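Local coordinates for protein aeromonas extracellular serine protease (Aeromonas sobria, PDB 3WQB) that cleaves peptide bonds after paired basic residues, acting as a secreted, calcium-binding serine protease of the furin subfamily, at residues Pro6-Gly9 with Lys10-Gly13; Ser96-Val99 with Val100-Ser103; Ala188-Leu191 with Asp192-Gln195; Ala260-Ala263 with Asp264-Ser268; His317-Ser320 with Gln321-Ala324. The protein carries 1 engineered substitution. One frame throughout, in Å; residues are numbered along the deposited sequence.

Contact 1 of 5, residues Pro6-Gly9 with Lys10-Gly13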
loop_
_atom_site.group_PDB
_atom_site.type_symbol
_atom_site.label_atom_id
_atom_site.label_comp_id
_atom_site.label_asym_id
_atom_site.label_seq_id
_atom_site.Cartn_x
_atom_site.Cartn_y
_atom_site.Cartn_z
ATOM N N PRO A 6 10.744 14.331 31.578
ATOM C CA PRO A 6 9.624 13.394 31.536
ATOM C C PRO A 6 8.379 13.969 32.200
ATOM O O PRO A 6 8.479 14.783 33.129
ATOM C CB PRO A 6 10.125 12.203 32.357
ATOM C CG PRO A 6 11.606 12.310 32.314
ATOM C CD PRO A 6 11.906 13.765 32.290
ATOM N N LEU A 7 7.219 13.549 31.713
ATOM C CA LEU A 7 5.957 13.845 32.370
ATOM C C LEU A 7 5.510 12.614 33.128
ATOM O O LEU A 7 5.858 11.484 32.758
ATOM C CB LEU A 7 4.891 14.233 31.346
ATOM C CG LEU A 7 5.079 15.553 30.599
ATOM C CD1 LEU A 7 4.032 15.657 29.497
ATOM C CD2 LEU A 7 5.015 16.763 31.532
ATOM N N THR A 8 4.716 12.826 34.175
ATOM C CA THR A 8 4.169 11.703 34.938
ATOM C C THR A 8 3.110 10.950 34.139
ATOM O O THR A 8 2.879 9.762 34.371
ATOM C CB THR A 8 3.549 12.154 36.271
ATOM O OG1 THR A 8 2.359 12.904 36.014
ATOM C CG2 THR A 8 4.530 12.996 37.070
ATOM N N GLY A 9 2.469 11.651 33.202
ATOM C CA GLY A 9 1.352 11.096 32.444
ATOM C C GLY A 9 0.019 11.268 33.148
ATOM O O GLY A 9 -1.025 10.873 32.623
ATOM N N LYS A 10 0.058 11.878 34.330
ATOM C CA LYS A 10 -1.132 12.027 35.177
ATOM C C LYS A 10 -1.440 13.485 35.482
ATOM O O LYS A 10 -2.379 13.783 36.223
ATOM C CB LYS A 10 -0.959 11.266 36.499
ATOM C CG LYS A 10 -0.530 9.806 36.368
ATOM C CD LYS A 10 -1.516 8.976 35.557
ATOM C CE LYS A 10 -0.958 7.587 35.285
ATOM N NZ LYS A 10 -1.868 6.807 34.403
ATOM N N GLU A 11 -0.647 14.390 34.919
ATOM C CA GLU A 11 -0.830 15.822 35.118
ATOM C C GLU A 11 -2.260 16.249 34.816
ATOM O O GLU A 11 -2.789 16.003 33.720
ATOM C CB GLU A 11 0.125 16.621 34.231
ATOM C CG GLU A 11 1.583 16.600 34.663
ATOM C CD GLU A 11 2.380 15.418 34.116
ATOM O OE1 GLU A 11 1.816 14.544 33.411
ATOM O OE2 GLU A 11 3.591 15.362 34.411
ATOM N N SER A 12 -2.876 16.898 35.795
ATOM C CA SER A 12 -4.233 17.384 35.659
ATOM C C SER A 12 -4.255 18.555 34.685
ATOM O O SER A 12 -3.434 19.467 34.786
ATOM C CB SER A 12 -4.756 17.825 37.024
ATOM O OG SER A 12 -6.165 17.847 37.038
ATOM N N GLY A 13 -5.178 18.511 33.728
ATOM C CA GLY A 13 -5.345 19.598 32.763
ATOM C C GLY A 13 -4.315 19.656 31.646
ATOM O O GLY A 13 -4.231 20.654 30.933
HETATM O O HOH W 1 -2.471 13.937 31.954
HETATM O O HOH W 2 -1.480 8.453 31.822
#
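Thr8 and Gly9 form a bend at which the chain turns back, so that Lys10 and Glu11 come round to the amides just before them. Gly9 takes a positive phi of 86° at this bend. The carboxylate of Glu11 grips both amides of the bend. Glu11 OE2 takes the N-H of Thr8, with 2.8 Å between Thr8 N and OE2. Glu11 OE1 takes that of Gly9, with 3.0 Å between Gly9 N and OE1. Each oxygen is met on its syn side, with the donor somewhat out of the carboxylate plane. Glu11 can do this because its chain folds at CG, with chi2 at 87°, instead of running out straight. Thr8 OG1 accepts from Lys10 N at 3.0 Å, which makes an ST turn. Beyond the polar grip, Leu7 CD2 rests 3.5 Å from Glu11 OE2, the two side chains crossing at about a right angle. Lys10 bends so that its CD lies 3.5 Å from Gly9 O, and a water joins that carbonyl to Lys10 NZ. The turn sits on the surface before helix 60-64: Leu7 packs on Trp60, Trp61 and Arg64 of that helix and is backbone-bonded to Arg64.

Contact 2 of 5, residues Ser96-Val99 with Val100-Ser103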
loop_
_atom_site.group_PDB
_atom_site.type_symbol
_atom_site.label_atom_id
_atom_site.label_comp_id
_atom_site.label_asym_id
_atom_site.label_seq_id
_atom_site.Cartn_x
_atom_site.Cartn_y
_atom_site.Cartn_z
ATOM N N SER A 96 16.769 -11.612 10.646
ATOM C CA SER A 96 16.829 -11.040 9.299
ATOM C C SER A 96 17.347 -12.066 8.301
ATOM O O SER A 96 18.122 -12.959 8.665
ATOM C CB SER A 96 17.760 -9.835 9.252
ATOM O OG SER A 96 17.298 -8.763 10.053
ATOM N N LYS A 97 16.937 -11.921 7.043
ATOM C CA LYS A 97 17.424 -12.785 5.977
ATOM C C LYS A 97 17.722 -11.995 4.711
ATOM O O LYS A 97 16.927 -11.157 4.256
ATOM C CB LYS A 97 16.451 -13.931 5.668
ATOM C CG LYS A 97 17.027 -14.957 4.694
ATOM C CD LYS A 97 16.153 -16.181 4.514
ATOM C CE LYS A 97 16.749 -17.090 3.449
ATOM N NZ LYS A 97 15.924 -18.316 3.282
ATOM N N ASN A 98 18.893 -12.276 4.156
ATOM C CA ASN A 98 19.235 -11.834 2.827
ATOM C C ASN A 98 18.746 -12.912 1.869
ATOM O O ASN A 98 19.297 -14.018 1.824
ATOM C CB ASN A 98 20.745 -11.652 2.716
ATOM C CG ASN A 98 21.145 -10.950 1.449
ATOM O OD1 ASN A 98 20.627 -11.248 0.380
ATOM N ND2 ASN A 98 22.080 -10.008 1.558
ATOM N N VAL A 99 17.688 -12.614 1.126
ATOM C CA VAL A 99 17.086 -13.635 0.267
ATOM C C VAL A 99 17.871 -13.841 -1.031
ATOM O O VAL A 99 17.639 -14.814 -1.752
ATOM C CB VAL A 99 15.585 -13.364 -0.019
ATOM C CG1 VAL A 99 14.798 -13.281 1.281
ATOM C CG2 VAL A 99 15.393 -12.099 -0.859
ATOM N N VAL A 100 18.803 -12.933 -1.316
ATOM C CA VAL A 100 19.680 -13.072 -2.478
ATOM C C VAL A 100 20.839 -14.038 -2.173
ATOM O O VAL A 100 21.078 -14.977 -2.933
ATOM C CB VAL A 100 20.201 -11.698 -2.967
ATOM C CG1 VAL A 100 21.135 -11.872 -4.170
ATOM C CG2 VAL A 100 19.031 -10.784 -3.320
ATOM N N THR A 101 21.522 -13.827 -1.046
ATOM C CA THR A 101 22.716 -14.612 -0.698
ATOM C C THR A 101 22.416 -15.778 0.252
ATOM O O THR A 101 23.222 -16.710 0.386
ATOM C CB THR A 101 23.794 -13.731 -0.029
ATOM O OG1 THR A 101 23.303 -13.235 1.221
ATOM C CG2 THR A 101 24.182 -12.553 -0.922
ATOM N N GLY A 102 21.270 -15.721 0.926
ATOM C CA GLY A 102 20.925 -16.707 1.943
ATOM C C GLY A 102 21.450 -16.396 3.333
ATOM O O GLY A 102 21.168 -17.129 4.278
ATOM N N SER A 103 22.223 -15.321 3.470
ATOM C CA SER A 103 22.836 -14.983 4.753
ATOM C C SER A 103 21.810 -14.373 5.704
ATOM O O SER A 103 20.655 -14.138 5.324
ATOM C CB SER A 103 23.985 -14.003 4.557
ATOM O OG SER A 103 23.477 -12.686 4.420
#
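Asn98 and Thr101 face each other across an Asx motif, in the subtilase-domain loop between strand 73-77 and helix 115-124. The side chain of Asn98 lies over the turn. It leaves the backbone with CG opposite the backbone N (chi1 -169°), which swings the amide over the residues that follow. Its CB lies 3.4 Å from Thr101 OG1 and just as close to Ser103 OG, so two hydroxyls border its first carbon. Further out, CG approaches Thr101 OG1 to 3.2 Å, with the two side chains meeting at a slant. The tip then splits. OD1 receives the N-H of Thr101, with N 3.1 Å from OD1, from above the carbonyl plane, well off its lone pairs, and a weak, bent bond from Val100 N. It also takes a hydrogen bond from Asn145 ND2, while ND2 of Asn98 turns to Asp105 O. With both ends of the amide engaged, its rotation is fixed. The backbone of the same residue closes the loop. Asn98 O accepts from Gly102 N at 2.8 Å, and Asn98 N donates to Ser103 O. Gly102, like the turn it ends, has a positive phi. Outside the turn, Ser96 OG bonds to Gly143 N at strand 140-144, Lys97 makes a cation-pi contact with Tyr160, and Ser103 OG is held by Asp105 N. Within the second half, Thr101 OG1 accepts from Ser103 N at 3.3 Å, adding an ST turn.

Contact 3 of 5, residues Ala188-Leu191 with Asp192-Gln195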
loop_
_atom_site.group_PDB
_atom_site.type_symbol
_atom_site.label_atom_id
_atom_site.label_comp_id
_atom_site.label_asym_id
_atom_site.label_seq_id
_atom_site.Cartn_x
_atom_site.Cartn_y
_atom_site.Cartn_z
ATOM N N ALA A 188 -7.785 -10.416 -7.763
ATOM C CA ALA A 188 -7.072 -10.637 -6.501
ATOM C C ALA A 188 -7.066 -12.112 -6.082
ATOM O O ALA A 188 -6.513 -12.479 -5.038
ATOM C CB ALA A 188 -7.663 -9.760 -5.401
ATOM N N ASN A 189 -7.649 -12.955 -6.929
ATOM C CA ASN A 189 -7.901 -14.357 -6.594
ATOM C C ASN A 189 -6.835 -15.375 -6.994
ATOM O O ASN A 189 -7.023 -16.575 -6.776
ATOM C CB ASN A 189 -9.265 -14.777 -7.148
ATOM C CG ASN A 189 -10.408 -14.057 -6.474
ATOM O OD1 ASN A 189 -10.473 -13.984 -5.240
ATOM N ND2 ASN A 189 -11.321 -13.523 -7.276
ATOM N N SER A 190 -5.724 -14.912 -7.559
ATOM C CA SER A 190 -4.623 -15.804 -7.913
ATOM C C SER A 190 -4.105 -16.511 -6.657
ATOM O O SER A 190 -4.234 -15.998 -5.546
ATOM C CB SER A 190 -3.500 -15.038 -8.609
ATOM O OG SER A 190 -2.901 -14.108 -7.729
ATOM N N LEU A 191 -3.525 -17.691 -6.835
ATOM C CA LEU A 191 -3.075 -18.477 -5.692
ATOM C C LEU A 191 -1.998 -17.789 -4.861
ATOM O O LEU A 191 -2.004 -17.899 -3.635
ATOM C CB LEU A 191 -2.605 -19.851 -6.147
ATOM C CG LEU A 191 -3.702 -20.829 -6.588
ATOM C CD1 LEU A 191 -3.059 -22.145 -6.932
ATOM C CD2 LEU A 191 -4.764 -21.027 -5.509
ATOM N N ASP A 192 -1.096 -17.057 -5.510
ATOM C CA ASP A 192 -0.044 -16.358 -4.778
ATOM C C ASP A 192 -0.655 -15.332 -3.825
ATOM O O ASP A 192 -0.207 -15.195 -2.690
ATOM C CB ASP A 192 0.999 -15.718 -5.722
ATOM C CG ASP A 192 0.478 -14.493 -6.442
ATOM O OD1 ASP A 192 -0.418 -14.640 -7.293
ATOM O OD2 ASP A 192 0.965 -13.379 -6.144
ATOM N N GLN A 193 -1.673 -14.616 -4.297
ATOM C CA GLN A 193 -2.335 -13.592 -3.490
ATOM C C GLN A 193 -3.215 -14.199 -2.408
ATOM O O GLN A 193 -3.239 -13.702 -1.286
ATOM C CB GLN A 193 -3.157 -12.658 -4.371
ATOM C CG GLN A 193 -2.330 -11.917 -5.402
ATOM C CD GLN A 193 -3.168 -10.995 -6.242
ATOM O OE1 GLN A 193 -3.488 -9.891 -5.817
ATOM N NE2 GLN A 193 -3.542 -11.442 -7.436
ATOM N N SER A 194 -3.933 -15.264 -2.753
ATOM C CA SER A 194 -4.751 -15.978 -1.774
ATOM C C SER A 194 -3.893 -16.503 -0.626
ATOM O O SER A 194 -4.257 -16.369 0.540
ATOM C CB SER A 194 -5.517 -17.126 -2.442
ATOM O OG SER A 194 -6.281 -17.855 -1.501
ATOM N N GLN A 195 -2.733 -17.061 -0.959
ATOM C CA GLN A 195 -1.837 -17.614 0.049
ATOM C C GLN A 195 -1.357 -16.527 1.007
ATOM O O GLN A 195 -1.333 -16.733 2.226
ATOM C CB GLN A 195 -0.654 -18.319 -0.607
ATOM C CG GLN A 195 0.276 -19.006 0.380
ATOM C CD GLN A 195 1.365 -19.792 -0.302
ATOM O OE1 GLN A 195 2.127 -19.246 -1.092
ATOM N NE2 GLN A 195 1.463 -21.083 0.013
#
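Ser190 OG lies between the side chains of Asp192 and Gln193 and bonds to both. It donates to Asp192 OD1 at 2.6 Å, a short bond that reaches the syn side of the oxygen from well out of the carboxylate plane. It accepts from Gln193 NE2 at 2.8 Å, in the plane of that amide. A chi1 of 66° sets the hydroxyl between its own backbone N and carbonyl carbon, where it faces the first helical turn. Gln193 stretches out beyond CG to reach back past the helix start, its CB 3.4 Å from Ala188 O. NE2 of Gln193 has a second acceptor in Ser187 O, which helps set the turn of the amide. The backbone supports this cluster: Ser194 N bonds to Ser190 O at 2.9 Å, and Gln195 N to Leu191 O at 2.9 Å. Farther out, Gln195 OE1 and Asp192 O are both held by Gln155 NE2. Another protein chain of the assembly reaches the same end, hydrogen-bonding Asp192 N and Gln195 NE2. Ser190 is the N-cap of helix 191-205 in the subtilase domain, and the cluster is a helix start in which the cap hydroxyl bonds to side chains of the first turn.

Contact 4 of 5, residues Ala260-Ala263 with Asp264-Ser268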
loop_
_atom_site.group_PDB
_atom_site.type_symbol
_atom_site.label_atom_id
_atom_site.label_comp_id
_atom_site.label_asym_id
_atom_site.label_seq_id
_atom_site.Cartn_x
_atom_site.Cartn_y
_atom_site.Cartn_z
ATOM N N ALA A 260 0.448 9.733 2.095
ATOM C CA ALA A 260 1.516 10.567 2.616
ATOM C C ALA A 260 1.083 12.023 2.726
ATOM O O ALA A 260 0.435 12.579 1.817
ATOM C CB ALA A 260 2.737 10.477 1.722
ATOM N N LEU A 261 1.494 12.635 3.835
ATOM C CA LEU A 261 1.261 14.049 4.139
ATOM C C LEU A 261 2.591 14.799 4.142
ATOM O O LEU A 261 3.613 14.261 4.575
ATOM C CB LEU A 261 0.627 14.164 5.538
ATOM C CG LEU A 261 0.193 15.567 5.973
ATOM C CD1 LEU A 261 -1.327 15.653 5.992
ATOM C CD2 LEU A 261 0.786 15.928 7.333
ATOM N N ASN A 262 2.576 16.042 3.658
ATOM C CA ASN A 262 3.787 16.872 3.707
ATOM C C ASN A 262 3.831 17.801 4.919
ATOM O O ASN A 262 2.894 17.842 5.729
ATOM C CB ASN A 262 4.031 17.618 2.390
ATOM C CG ASN A 262 3.009 18.698 2.113
ATOM O OD1 ASN A 262 2.425 19.280 3.029
ATOM N ND2 ASN A 262 2.828 19.010 0.835
ATOM N N ALA A 263 4.938 18.523 5.060
ATOM C CA ALA A 263 5.142 19.392 6.216
ATOM C C ALA A 263 4.200 20.595 6.292
ATOM O O ALA A 263 4.126 21.248 7.336
ATOM C CB ALA A 263 6.603 19.825 6.319
ATOM N N ASP A 264 3.515 20.892 5.180
ATOM C CA ASP A 264 2.497 21.945 5.137
ATOM C C ASP A 264 1.123 21.448 5.578
ATOM O O ASP A 264 0.172 22.228 5.637
ATOM C CB ASP A 264 2.382 22.513 3.727
ATOM C CG ASP A 264 3.667 23.135 3.247
ATOM O OD1 ASP A 264 4.273 23.905 4.019
ATOM O OD2 ASP A 264 4.070 22.859 2.095
ATOM N N GLY A 265 1.016 20.158 5.887
ATOM C CA GLY A 265 -0.250 19.594 6.347
ATOM C C GLY A 265 -1.255 19.231 5.281
ATOM O O GLY A 265 -2.444 19.112 5.569
ATOM N N VAL A 266 -0.792 19.071 4.047
ATOM C CA VAL A 266 -1.657 18.594 2.976
ATOM C C VAL A 266 -1.036 17.360 2.332
ATOM O O VAL A 266 0.136 17.043 2.566
ATOM C CB VAL A 266 -1.958 19.696 1.934
ATOM C CG1 VAL A 266 -2.612 20.899 2.610
ATOM C CG2 VAL A 266 -0.693 20.091 1.161
ATOM N N ARG A 267 -1.827 16.676 1.518
ATOM C CA ARG A 267 -1.363 15.496 0.798
ATOM C C ARG A 267 -0.047 15.787 0.085
ATOM O O ARG A 267 0.067 16.783 -0.639
ATOM C CB ARG A 267 -2.398 15.093 -0.241
ATOM C CG ARG A 267 -2.128 13.741 -0.867
ATOM C CD ARG A 267 -2.724 13.650 -2.269
ATOM N NE ARG A 267 -1.942 14.388 -3.270
ATOM C CZ ARG A 267 -2.431 15.281 -4.125
ATOM N NH1 ARG A 267 -1.614 15.864 -5.003
ATOM N NH2 ARG A 267 -3.718 15.611 -4.109
ATOM N N SER A 268 0.942 14.918 0.268
ATOM C CA SER A 268 2.172 15.040 -0.495
ATOM C C SER A 268 1.802 14.992 -1.967
ATOM O O SER A 268 0.912 14.234 -2.362
ATOM C CB SER A 268 3.126 13.905 -0.151
ATOM O OG SER A 268 3.479 13.952 1.212
HETATM O O HOH W 3 2.058 21.972 0.214
#
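Asn262 meets Asp264 and Val266 because a chi1 of 69° holds its amide back over its own main chain, facing the turn that follows. OD1 of Asn262 accepts from Asp264 N at 2.9 Å, an Asx turn, the donor lying above the carbonyl plane. A longer, weak bond from Val266 N reaches the same oxygen. The two side chains, Asn262 and Val266, run side by side in one direction, with ND2 of Asn262 3.7 Å from CG2 of Val266. Beneath them the backbone makes a type I turn from Asn262 to Gly265, closed by Gly265 N on Asn262 O. The chain then returns beside the end of strand 255-261: Leu261 and Arg267 form a single bridge, a non-hydrogen-bonded antiparallel pair. It is flanked by Asn262 N to Val266 O at 2.9 Å and by Ser268 N to Ala260 O, also at 2.9 Å. CD1 of Leu261 packs 3.6 Å from Gly265 C. Ala260 touches Thr335 and Ala338 of helix 335-352, its side chain about 9 Å from that of Ala336, an engineered residue at a predicted charge-relay position. A water links Asn262 ND2 to Asp264 OD2. The buried amide of Asn262 is thus satisfied by backbone, water and Glu285, and the partly exposed Asp264 carboxylate by the water and Arg49, whose positive charge would probably keep Asp264 ionised.

Contact 5 of 5, residues His317-Ser320 with Gln321-Ala324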
loop_
_atom_site.group_PDB
_atom_site.type_symbol
_atom_site.label_atom_id
_atom_site.label_comp_id
_atom_site.label_asym_id
_atom_site.label_seq_id
_atom_site.Cartn_x
_atom_site.Cartn_y
_atom_site.Cartn_z
ATOM N N HIS A 317 23.453 16.588 3.513
ATOM C CA HIS A 317 24.258 15.694 2.676
ATOM C C HIS A 317 25.652 16.245 2.421
ATOM O O HIS A 317 25.822 17.444 2.243
ATOM C CB HIS A 317 23.542 15.436 1.351
ATOM C CG HIS A 317 22.301 14.598 1.484
ATOM N ND1 HIS A 317 22.026 13.563 0.621
ATOM C CD2 HIS A 317 21.265 14.648 2.358
ATOM C CE1 HIS A 317 20.876 13.004 0.958
ATOM N NE2 HIS A 317 20.392 13.645 2.008
ATOM N N GLY A 318 26.641 15.354 2.418
ATOM C CA GLY A 318 28.039 15.739 2.184
ATOM C C GLY A 318 28.469 16.889 3.070
ATOM O O GLY A 318 29.142 17.828 2.615
ATOM N N ASN A 319 28.071 16.803 4.335
ATOM C CA ASN A 319 28.272 17.855 5.319
ATOM C C ASN A 319 29.153 17.333 6.443
ATOM O O ASN A 319 28.694 16.586 7.307
ATOM C CB ASN A 319 26.911 18.324 5.850
ATOM C CG ASN A 319 27.017 19.533 6.757
ATOM O OD1 ASN A 319 27.941 19.646 7.564
ATOM N ND2 ASN A 319 26.049 20.432 6.649
ATOM N N SER A 320 30.421 17.741 6.435
ATOM C CA SER A 320 31.402 17.239 7.398
ATOM C C SER A 320 31.180 17.753 8.825
ATOM O O SER A 320 31.692 17.167 9.784
ATOM C CB SER A 320 32.825 17.565 6.933
ATOM O OG SER A 320 32.993 18.959 6.762
ATOM N N GLN A 321 30.405 18.829 8.956
ATOM C CA GLN A 321 30.104 19.419 10.258
ATOM C C GLN A 321 28.968 18.664 10.952
ATOM O O GLN A 321 29.043 18.373 12.148
ATOM C CB GLN A 321 29.722 20.902 10.115
ATOM C CG GLN A 321 30.379 21.645 8.945
ATOM C CD GLN A 321 31.819 22.042 9.214
ATOM O OE1 GLN A 321 32.749 21.486 8.623
ATOM N NE2 GLN A 321 32.013 23.016 10.104
ATOM N N LEU A 322 27.931 18.329 10.186
ATOM C CA LEU A 322 26.710 17.743 10.741
ATOM C C LEU A 322 26.665 16.220 10.646
ATOM O O LEU A 322 26.019 15.568 11.463
ATOM C CB LEU A 322 25.471 18.339 10.063
ATOM C CG LEU A 322 25.233 19.852 10.135
ATOM C CD1 LEU A 322 23.980 20.208 9.361
ATOM C CD2 LEU A 322 25.129 20.336 11.580
ATOM N N ASP A 323 27.345 15.654 9.653
ATOM C CA ASP A 323 27.268 14.212 9.405
ATOM C C ASP A 323 28.484 13.761 8.602
ATOM O O ASP A 323 28.393 13.467 7.406
ATOM C CB ASP A 323 25.942 13.874 8.702
ATOM C CG ASP A 323 25.777 12.397 8.413
ATOM O OD1 ASP A 323 26.413 11.543 9.083
ATOM O OD2 ASP A 323 24.990 12.096 7.495
ATOM N N ALA A 324 29.622 13.706 9.289
ATOM C CA ALA A 324 30.914 13.488 8.639
ATOM C C ALA A 324 31.022 12.159 7.896
ATOM O O ALA A 324 31.655 12.089 6.843
ATOM C CB ALA A 324 32.052 13.631 9.645
HETATM O O HOH W 4 26.810 14.452 5.371
#
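Asn319 and Leu322 are joined in an Asx motif, on the surface of the subtilase domain near the second calcium site. Of the hydrogen bonds from side chain to backbone, two end on Asn319 OD1. Gln321 N arrives at 2.9 Å in the carbonyl plane, and Leu322 N, equally close at 2.9 Å, comes from above it. A chi1 of -173° turns CG away from the residue's own N-H and carries the amide over these two donors. ND2 of Asn319 turns the other way and donates to Arg315 O, so both halves of the amide are used. The main chain adds one closure, Asp323 N to Asn319 O at 2.9 Å. A water connects Asn319 N with Asp323 O, spanning the same loop. In van der Waals contact, Leu322 CD1 lies against the Asn319 amide, 3.4 Å from ND2, the two side chains slanting across one another, and Leu322 also touches Phe46. Charge enters through Asp323, whose carboxylate takes Asp327 N and Tyr328 N. It also touches Asn306, a ligand of the calcium ion that lies about 6 Å from the Asp323 side chain. This second-shell placement is consistent with positioning that ligand, whose OD1 is bonded by Gly318 N. At the exposed surface, Ser320 OG donates at 3.1 Å to Gln321 OE1, in the carbonyl plane and on a lone pair.

Overall arrangement
Contact 4 alone is a buried contact, at the end of a strand in the parallel sheet; contacts 2 and 3 are partly buried, and contacts 1 and 5 lie at the surface. Contacts 2, 4 and 5 share one device, an asparagine OD1 bonded to following amides, whereas contact 1 bonds amides with a glutamate and contact 3 joins the N-cap serine to side chains of the first turn. Contacts 2 to 5 belong to the subtilisin domain; contact 1 lies near the N-terminus, against helix 60-64. Waters bridge contacts 1, 4 and 5; Arg49 pairs with contact 4, and the contact 5 carboxylate lies beside a calcium ligand. No two touch; contacts 2 and 3 come nearest, their closest atoms about 14 Å apart.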